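Local coordinates for protein dihydroorotase (Saccharomyces cerevisiae, PDB 7CA0) that catalyses the reversible, zinc-dependent cyclisation of N-carbamoyl-L-aspartate to dihydroorotate, the third step of de novo pyrimidine biosynthesis, at residues 16-21 with 259-264; 41-46 with 104-109. All blocks are in the same frame, centred on the assembly; numbering follows the deposited sequence.

Contact 1: residues 16-21 with 259-264; sequences HVREGA and SAPHPV. With ZN (zinc ion), chain E; FOT (5-fluoro-2,6-dioxo-1,2,3,6-tetrahydropyrimidine-4-carboxylic acid), chain G.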
ATOM      1  N   HIS A  16     -12.283  16.829  -9.371  1.00 45.91           N
ATOM      2  CA  HIS A  16     -13.091  16.909  -8.165  1.00 43.44           C
ATOM      3  C   HIS A  16     -12.899  18.251  -7.487  1.00 47.95           C
ATOM      4  O   HIS A  16     -11.768  18.628  -7.169  1.00 50.00           O
ATOM      5  CB  HIS A  16     -12.727  15.798  -7.182  1.00 51.23           C
ATOM      6  CG  HIS A  16     -13.031  14.429  -7.689  1.00 49.66           C
ATOM      7  ND1 HIS A  16     -14.185  13.757  -7.355  1.00 49.04           N
ATOM      8  CD2 HIS A  16     -12.344  13.613  -8.521  1.00 50.80           C
ATOM      9  CE1 HIS A  16     -14.199  12.583  -7.962  1.00 49.49           C
ATOM     10  NE2 HIS A  16     -13.092  12.468  -8.672  1.00 49.29           N
ATOM     11  N   VAL A  17     -13.981  18.992  -7.261  1.00 49.63           N
ATOM     12  CA  VAL A  17     -13.805  20.337  -6.639  1.00 49.31           C
ATOM     13  C   VAL A  17     -14.591  20.459  -5.340  1.00 49.61           C
ATOM     14  O   VAL A  17     -14.671  21.556  -4.833  1.00 61.01           O
ATOM     15  CB  VAL A  17     -14.241  21.461  -7.596  1.00 30.00           C
ATOM     16  CG1 VAL A  17     -14.166  22.812  -6.902  1.00 30.00           C
ATOM     17  CG2 VAL A  17     -13.384  21.452  -8.853  1.00 30.00           C
ATOM     18  N   ARG A  18     -15.221  19.377  -4.893  1.00 54.36           N
ATOM     19  CA  ARG A  18     -15.965  19.307  -3.606  1.00 49.96           C
ATOM     20  C   ARG A  18     -17.042  20.388  -3.524  1.00 56.90           C
ATOM     21  O   ARG A  18     -17.687  20.671  -4.524  1.00 63.10           O
ATOM     22  CB  ARG A  18     -15.026  19.430  -2.405  1.00 30.00           C
ATOM     23  CG  ARG A  18     -13.805  18.531  -2.462  1.00 30.00           C
ATOM     24  CD  ARG A  18     -14.104  17.079  -2.731  1.00 30.00           C
ATOM     25  NE  ARG A  18     -12.912  16.278  -2.581  1.00 30.00           N
ATOM     26  CZ  ARG A  18     -12.760  15.057  -3.039  1.00 30.00           C
ATOM     27  NH1 ARG A  18     -13.737  14.461  -3.684  1.00 30.00           N
ATOM     28  NH2 ARG A  18     -11.626  14.430  -2.846  1.00 30.00           N
ATOM     29  N   GLU A  19     -17.263  20.894  -2.317  1.00 47.52           N
ATOM     30  CA  GLU A  19     -18.239  21.967  -2.042  1.00 51.12           C
ATOM     31  C   GLU A  19     -17.684  22.855  -0.930  1.00 53.81           C
ATOM     32  O   GLU A  19     -16.558  22.653  -0.506  1.00 56.30           O
ATOM     33  CB  GLU A  19     -19.527  21.359  -1.508  1.00 53.08           C
ATOM     34  CG  GLU A  19     -20.494  20.913  -2.573  1.00 58.87           C
ATOM     35  CD  GLU A  19     -21.764  20.309  -2.006  1.00 72.82           C
ATOM     36  OE1 GLU A  19     -21.692  19.195  -1.454  1.00 70.61           O
ATOM     37  OE2 GLU A  19     -22.820  20.954  -2.113  1.00 68.77           O
ATOM     38  N   GLY A  20     -18.414  23.902  -0.561  1.00 49.59           N
ATOM     39  CA  GLY A  20     -18.060  24.756   0.548  1.00 42.89           C
ATOM     40  C   GLY A  20     -16.689  25.374   0.403  1.00 57.89           C
ATOM     41  O   GLY A  20     -16.217  25.666  -0.705  1.00 63.28           O
ATOM     42  N   ALA A  21     -16.009  25.524   1.544  1.00 55.29           N
ATOM     43  CA  ALA A  21     -14.737  26.241   1.567  1.00 61.49           C
ATOM     44  C   ALA A  21     -13.677  25.528   0.737  1.00 54.17           C
ATOM     45  O   ALA A  21     -12.823  26.174   0.120  1.00 54.38           O
ATOM     46  CB  ALA A  21     -14.270  26.409   3.010  1.00 65.39           C
ATOM     47  N   SER A 259      -7.704  14.936  -9.927  1.00 53.66           N
ATOM     48  CA  SER A 259      -7.324  15.734  -8.775  1.00 50.49           C
ATOM     49  C   SER A 259      -8.452  15.654  -7.762  1.00 48.98           C
ATOM     50  O   SER A 259      -9.595  16.002  -8.075  1.00 49.88           O
ATOM     51  CB  SER A 259      -7.043  17.177  -9.177  1.00 45.91           C
ATOM     52  OG  SER A 259      -6.701  17.967  -8.048  1.00 44.04           O
ATOM     53  N   ALA A 260      -8.124  15.153  -6.568  1.00 48.88           N
ATOM     54  CA  ALA A 260      -9.073  14.791  -5.515  1.00 45.11           C
ATOM     55  C   ALA A 260      -8.618  15.421  -4.203  1.00 48.42           C
ATOM     56  O   ALA A 260      -7.814  14.828  -3.469  1.00 50.60           O
ATOM     57  CB  ALA A 260      -9.173  13.276  -5.365  1.00 43.64           C
ATOM     58  N   PRO A 261      -9.055  16.644  -3.904  1.00 49.56           N
ATOM     59  CA  PRO A 261      -8.583  17.316  -2.679  1.00 49.03           C
ATOM     60  C   PRO A 261      -9.193  16.713  -1.417  1.00 49.30           C
ATOM     61  O   PRO A 261     -10.383  16.387  -1.370  1.00 46.08           O
ATOM     62  CB  PRO A 261      -9.022  18.773  -2.872  1.00 49.15           C
ATOM     63  CG  PRO A 261     -10.119  18.733  -3.898  1.00 50.04           C
ATOM     64  CD  PRO A 261      -9.993  17.468  -4.694  1.00 49.62           C
ATOM     65  N   HIS A 262      -8.337  16.512  -0.405  1.00 43.46           N
ATOM     66  CA  HIS A 262      -8.705  16.129   0.954  1.00 46.96           C
ATOM     67  C   HIS A 262      -7.900  16.973   1.931  1.00 53.21           C
ATOM     68  O   HIS A 262      -6.697  17.194   1.710  1.00 57.61           O
ATOM     69  CB  HIS A 262      -8.430  14.637   1.234  1.00 48.46           C
ATOM     70  CG  HIS A 262      -9.377  13.708   0.537  1.00 39.90           C
ATOM     71  ND1 HIS A 262     -10.604  13.371   1.061  1.00 38.89           N
ATOM     72  CD2 HIS A 262      -9.287  13.069  -0.650  1.00 39.69           C
ATOM     73  CE1 HIS A 262     -11.236  12.565   0.224  1.00 43.40           C
ATOM     74  NE2 HIS A 262     -10.457  12.365  -0.823  1.00 51.45           N
ATOM     75  N   PRO A 263      -8.501  17.440   3.020  1.00 48.65           N
ATOM     76  CA  PRO A 263      -7.700  18.145   4.024  1.00 51.98           C
ATOM     77  C   PRO A 263      -6.660  17.203   4.617  1.00 51.62           C
ATOM     78  O   PRO A 263      -6.862  15.989   4.692  1.00 51.56           O
ATOM     79  CB  PRO A 263      -8.736  18.615   5.063  1.00 50.47           C
ATOM     80  CG  PRO A 263      -9.986  17.853   4.770  1.00 49.05           C
ATOM     81  CD  PRO A 263      -9.943  17.421   3.343  1.00 43.41           C
ATOM     82  N   VAL A 264      -5.504  17.772   4.956  1.00 48.82           N
ATOM     83  CA  VAL A 264      -4.377  16.978   5.448  1.00 51.52           C
ATOM     84  C   VAL A 264      -4.790  16.032   6.577  1.00 55.89           C
ATOM     85  O   VAL A 264      -4.271  14.916   6.684  1.00 57.94           O
ATOM     86  CB  VAL A 264      -3.218  17.902   5.864  1.00 54.23           C
ATOM     87  CG1 VAL A 264      -3.602  18.785   7.042  1.00 53.16           C
ATOM     88  CG2 VAL A 264      -2.016  17.074   6.197  1.00 56.89           C
TER
HETATM   89 ZN    ZN E 401     -12.169  10.800  -9.455  1.00 60.93          ZN
HETATM   90  C2  FOT G 403     -12.877  11.609  -4.866  0.77 48.59           C
HETATM   91  C6  FOT G 403     -11.036  10.906  -3.790  0.77 53.79           C
HETATM   92  C5  FOT G 403     -10.796   9.963  -4.800  0.77 49.45           C
HETATM   93  O2  FOT G 403     -13.780  12.350  -4.853  0.77 56.91           O
HETATM   94  N3  FOT G 403     -12.743  10.733  -5.915  0.77 52.99           N
HETATM   95  N1  FOT G 403     -12.051  11.715  -3.810  0.77 43.24           N
HETATM   96  O6  FOT G 403     -10.370  11.090  -2.832  0.77 58.46           O
HETATM   97  F5  FOT G 403      -9.727   9.116  -4.806  0.77 51.04           F
HETATM   98  C4  FOT G 403     -11.732   9.891  -5.933  0.77 51.62           C
HETATM   99  C41 FOT G 403     -11.545   8.878  -7.085  0.77 47.84           C
HETATM  100  O42 FOT G 403     -12.503   8.495  -7.789  0.77 50.99           O
HETATM  101  O41 FOT G 403     -10.432   8.386  -7.374  0.77 52.80           O
HETATM  102  O   HOH W   1      -8.731  19.360  -7.643  1.00 48.43           O
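The carbonyl oxygen of Pro261 is gripped side-on by the guanidinium of Arg18, with NE 2.8 Å and NH2 2.7 Å from that single oxygen. The two loops follow strands 11-15 and 253-255 at the metal-binding mouth of the amidohydrolase TIM barrel, where His14 and His16 form the family's His-x-His motif. Pro261 O lies in the guanidinium plane, but the two donors reach it differently: NE is in the carbonyl plane, whereas NH2 stands well above it. A bend at chi2 (-52°) brings the Arg18 chain, which approaches from the opposite direction, alongside the Pro261 ring, CG to CG, and points NH1 to O2 of the bound 5-fluoroorotate. This bond is modelled very short, as is the one from His262 NE2 to the ligand's O6, so their lengths deserve caution. NH2 of Arg18 also lies over one face of the His262 ring, while the ring's edge meets O6 of the ligand.

Nearer the strand ends, His16 N donates to Ser259 O at 3.1 Å, and a water links His16 O to Ser259 OG, which is itself held by the backbone N of Ser279. Pro261 CD rests 3.3 Å from His16 O, while its ring also packs on Met22 and Val26 of helix 20-26. His16 CB lies over one face of the Arg18 guanidinium, offset toward the rim, and beyond it the imidazole leaves NE2 for a zinc ion that His14 and Asp258 also bind. Ala260 CB lies over one face of the pyrimidine, 3.4 Å from C6, with the His16 ring on that same side near N3, which stands 3.0 Å above the imidazole plane; the Arg18 and His262 bonds come at the rim.

Contact 2: residues 41-46 with 104-109; sequences MPNLQP and VTTNSA. With FOT (5-fluoro-2,6-dioxo-1,2,3,6-tetrahydropyrimidine-4-carboxylic acid), chain G.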
ATOM      1  N   MET A  41     -16.789  15.985 -11.502  1.00 50.88           N
ATOM      2  CA  MET A  41     -17.314  14.725 -11.004  1.00 48.70           C
ATOM      3  C   MET A  41     -18.363  14.952  -9.913  1.00 47.44           C
ATOM      4  O   MET A  41     -18.360  15.994  -9.257  1.00 48.93           O
ATOM      5  CB  MET A  41     -16.179  13.851 -10.475  1.00 51.43           C
ATOM      6  CG  MET A  41     -15.258  13.272 -11.565  1.00 52.79           C
ATOM      7  SD  MET A  41     -16.202  12.357 -12.783  1.00 52.01           S
ATOM      8  CE  MET A  41     -15.014  11.801 -14.009  1.00 43.23           C
ATOM      9  N   PRO A  42     -19.296  14.009  -9.743  1.00 53.32           N
ATOM     10  CA  PRO A  42     -20.499  14.230  -8.912  1.00 52.71           C
ATOM     11  C   PRO A  42     -20.516  13.621  -7.500  1.00 52.42           C
ATOM     12  O   PRO A  42     -21.581  13.645  -6.860  1.00 46.54           O
ATOM     13  CB  PRO A  42     -21.577  13.557  -9.767  1.00 49.69           C
ATOM     14  CG  PRO A  42     -20.861  12.325 -10.304  1.00 50.83           C
ATOM     15  CD  PRO A  42     -19.425  12.787 -10.568  1.00 51.68           C
ATOM     16  N   ASN A  43     -19.422  13.061  -6.993  1.00 48.61           N
ATOM     17  CA  ASN A  43     -19.479  12.301  -5.746  1.00 48.37           C
ATOM     18  C   ASN A  43     -19.395  13.228  -4.526  1.00 52.37           C
ATOM     19  O   ASN A  43     -18.529  13.109  -3.663  1.00 57.40           O
ATOM     20  CB  ASN A  43     -18.383  11.242  -5.731  1.00 48.73           C
ATOM     21  CG  ASN A  43     -16.987  11.845  -5.824  1.00 51.41           C
ATOM     22  OD1 ASN A  43     -16.822  12.953  -6.330  1.00 51.28           O
ATOM     23  ND2 ASN A  43     -15.980  11.127  -5.316  1.00 44.84           N
ATOM     24  N   LEU A  44     -20.335  14.166  -4.465  1.00 54.63           N
ATOM     25  CA  LEU A  44     -20.550  14.977  -3.280  1.00 51.32           C
ATOM     26  C   LEU A  44     -21.412  14.208  -2.275  1.00 60.21           C
ATOM     27  O   LEU A  44     -21.948  13.125  -2.561  1.00 58.40           O
ATOM     28  CB  LEU A  44     -21.230  16.299  -3.627  1.00 54.76           C
ATOM     29  CG  LEU A  44     -20.849  17.092  -4.866  1.00 52.35           C
ATOM     30  CD1 LEU A  44     -21.649  18.384  -4.882  1.00 55.63           C
ATOM     31  CD2 LEU A  44     -19.368  17.380  -4.853  1.00 52.11           C
ATOM     32  N   GLN A  45     -21.569  14.794  -1.085  1.00 59.89           N
ATOM     33  CA  GLN A  45     -22.552  14.302  -0.127  1.00 57.29           C
ATOM     34  C   GLN A  45     -23.708  15.289  -0.050  1.00 56.30           C
ATOM     35  O   GLN A  45     -23.524  16.408   0.447  1.00 58.07           O
ATOM     36  CB  GLN A  45     -21.920  14.125   1.253  1.00 52.62           C
ATOM     37  CG  GLN A  45     -20.903  13.010   1.351  1.00 56.44           C
ATOM     38  CD  GLN A  45     -20.447  12.763   2.782  1.00 57.29           C
ATOM     39  OE1 GLN A  45     -21.013  13.319   3.723  1.00 54.58           O
ATOM     40  NE2 GLN A  45     -19.407  11.937   2.948  1.00 53.68           N
ATOM     41  N   PRO A  46     -24.904  14.946  -0.540  1.00 57.02           N
ATOM     42  CA  PRO A  46     -25.249  13.692  -1.222  1.00 55.05           C
ATOM     43  C   PRO A  46     -24.816  13.730  -2.684  1.00 54.88           C
ATOM     44  O   PRO A  46     -24.475  14.808  -3.163  1.00 59.99           O
ATOM     45  CB  PRO A  46     -26.780  13.628  -1.083  1.00 57.98           C
ATOM     46  CG  PRO A  46     -27.207  15.029  -0.936  1.00 53.63           C
ATOM     47  CD  PRO A  46     -26.099  15.749  -0.222  1.00 55.57           C
ATOM     48  N   VAL A 104     -15.631   1.307  -3.295  1.00 47.86           N
ATOM     49  CA  VAL A 104     -14.248   1.237  -3.767  1.00 54.05           C
ATOM     50  C   VAL A 104     -13.478   2.539  -3.568  1.00 52.22           C
ATOM     51  O   VAL A 104     -12.241   2.525  -3.642  1.00 46.37           O
ATOM     52  CB  VAL A 104     -14.151   0.850  -5.255  1.00 47.06           C
ATOM     53  CG1 VAL A 104     -14.705  -0.551  -5.500  1.00 46.03           C
ATOM     54  CG2 VAL A 104     -14.854   1.891  -6.113  1.00 50.50           C
ATOM     55  N   THR A 105     -14.163   3.668  -3.378  1.00 49.94           N
ATOM     56  CA  THR A 105     -13.481   4.955  -3.328  1.00 51.89           C
ATOM     57  C   THR A 105     -14.361   5.974  -2.608  1.00 53.31           C
ATOM     58  O   THR A 105     -15.433   5.645  -2.086  1.00 49.48           O
ATOM     59  CB  THR A 105     -13.107   5.408  -4.742  1.00 51.71           C
ATOM     60  OG1 THR A 105     -12.227   6.534  -4.668  1.00 49.25           O
ATOM     61  CG2 THR A 105     -14.360   5.759  -5.534  1.00 51.84           C
ATOM     62  N   THR A 106     -13.884   7.225  -2.585  1.00 51.21           N
ATOM     63  CA  THR A 106     -14.567   8.303  -1.871  1.00 49.41           C
ATOM     64  C   THR A 106     -16.005   8.497  -2.334  1.00 43.81           C
ATOM     65  O   THR A 106     -16.287   8.560  -3.536  1.00 45.54           O
ATOM     66  CB  THR A 106     -13.806   9.620  -2.036  1.00 44.93           C
ATOM     67  OG1 THR A 106     -12.490   9.479  -1.489  1.00 54.90           O
ATOM     68  CG2 THR A 106     -14.527  10.730  -1.284  1.00 44.09           C
ATOM     69  N   ASN A 107     -16.907   8.594  -1.356  1.00 39.91           N
ATOM     70  CA  ASN A 107     -18.321   8.887  -1.583  1.00 41.51           C
ATOM     71  C   ASN A 107     -18.912   7.948  -2.636  1.00 51.01           C
ATOM     72  O   ASN A 107     -19.659   8.351  -3.532  1.00 49.76           O
ATOM     73  CB  ASN A 107     -18.515  10.356  -1.950  1.00 51.59           C
ATOM     74  CG  ASN A 107     -18.152  11.320  -0.798  1.00 54.15           C
ATOM     75  OD1 ASN A 107     -18.083  10.932   0.388  1.00 47.30           O
ATOM     76  ND2 ASN A 107     -17.951  12.595  -1.150  1.00 45.89           N
ATOM     77  N   SER A 108     -18.558   6.672  -2.525  1.00 51.15           N
ATOM     78  CA  SER A 108     -19.046   5.633  -3.410  1.00 51.10           C
ATOM     79  C   SER A 108     -20.035   4.712  -2.717  1.00 55.89           C
ATOM     80  O   SER A 108     -20.443   3.706  -3.310  1.00 60.18           O
ATOM     81  CB  SER A 108     -17.870   4.807  -3.947  1.00 52.08           C
ATOM     82  OG  SER A 108     -17.460   3.826  -2.996  1.00 52.00           O
ATOM     83  N   ALA A 109     -20.398   5.010  -1.465  1.00 48.81           N
ATOM     84  CA  ALA A 109     -21.296   4.132  -0.729  1.00 47.00           C
ATOM     85  C   ALA A 109     -22.650   4.037  -1.409  1.00 50.86           C
ATOM     86  O   ALA A 109     -23.328   3.009  -1.301  1.00 54.32           O
ATOM     87  CB  ALA A 109     -21.436   4.612   0.716  1.00 39.11           C
TER
HETATM   88  C2  FOT G 403     -12.877  11.609  -4.866  0.77 48.59           C
HETATM   89  C6  FOT G 403     -11.036  10.906  -3.790  0.77 53.79           C
HETATM   90  C5  FOT G 403     -10.796   9.963  -4.800  0.77 49.45           C
HETATM   91  O2  FOT G 403     -13.780  12.350  -4.853  0.77 56.91           O
HETATM   92  N3  FOT G 403     -12.743  10.733  -5.915  0.77 52.99           N
HETATM   93  N1  FOT G 403     -12.051  11.715  -3.810  0.77 43.24           N
HETATM   94  O6  FOT G 403     -10.370  11.090  -2.832  0.77 58.46           O
HETATM   95  F5  FOT G 403      -9.727   9.116  -4.806  0.77 51.04           F
HETATM   96  C4  FOT G 403     -11.732   9.891  -5.933  0.77 51.62           C
HETATM   97  C41 FOT G 403     -11.545   8.878  -7.085  0.77 47.84           C
HETATM   98  O42 FOT G 403     -12.503   8.495  -7.789  0.77 50.99           O
HETATM   99  O41 FOT G 403     -10.432   8.386  -7.374  0.77 52.80           O
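Asn43 and Asn107 face each other with CB atoms 3.9 Å apart, and each sends its side-chain amide to a backbone carbonyl of the other loop. The densest part is the buried one around Asn43, where protein and ligand meet. There Asn43 ND2 spends its protons on two acceptors, O2 of 5-fluoroorotate at 2.6 Å and Thr106 O at 3.1 Å; the second oxygen is close to the amide plane of Asn43, although the nitrogen stands above the carbonyl plane of Thr106. With CG set between the backbone N and the carbonyl carbon (chi1 61°), the amide reaches inward to the ligand, and a weak hydrogen bond from His16 ND1 to OD1 helps fix its rotation. Thr106 closes over the ligand, its CB 3.3 Å from N1 of the pyrimidine.

In the return bond, Asn107 ND2 lies 2.6 Å from Asn43 O, whose residue is the centre of an inverse gamma turn. Toward solvent the contact thins to a single amide-amide bond with the Gln45 CG methylene beside it: exposed Gln45 extends its chain so that NE2 meets Asn107 OD1 at 3.1 Å from above its carbonyl plane, nearly straight at 171°, the two amide planes 62° apart. An alanine in place of Asn107 would probably leave Asn43 O and the Gln45 amide without their mates and let the tip of the 104-109 loop move away from 41-46.

Asn107 occupies the third position of a type II turn from Thr105 to Ser108, a site compatible with its positive phi, and Ser108 OG donates to Thr105 O. Thr106 over the pyrimidine and Thr105 beside its carboxylate are consistent with the closed, loop-in state of the mobile active-site loop known from class II dihydroorotases.

Overall arrangement
Contacts 1 and 2 lie about 12 Å apart, centre to centre, at the mouth of the same barrel, and both touch the bound 5-fluoroorotate. Along the chain the order is 16-21, 41-46, 104-109, 259-264, with both segments of contact 2 falling between those of contact 1. Strands 11-15, 37-40 and 253-255 lead into three of the four loops, while 104-109 lies between helices 82-90 and 121-130. The contacts also meet directly, His16 CE1 lying 3.4 Å from Met41 CB and the Glu19 carboxylate packing on Leu44. Segments remote in sequence thereby build one site: contact 1 couples metal binding to ligand recognition, and contact 2 places the threonine-bearing loop over the ligand, consistent with a lid.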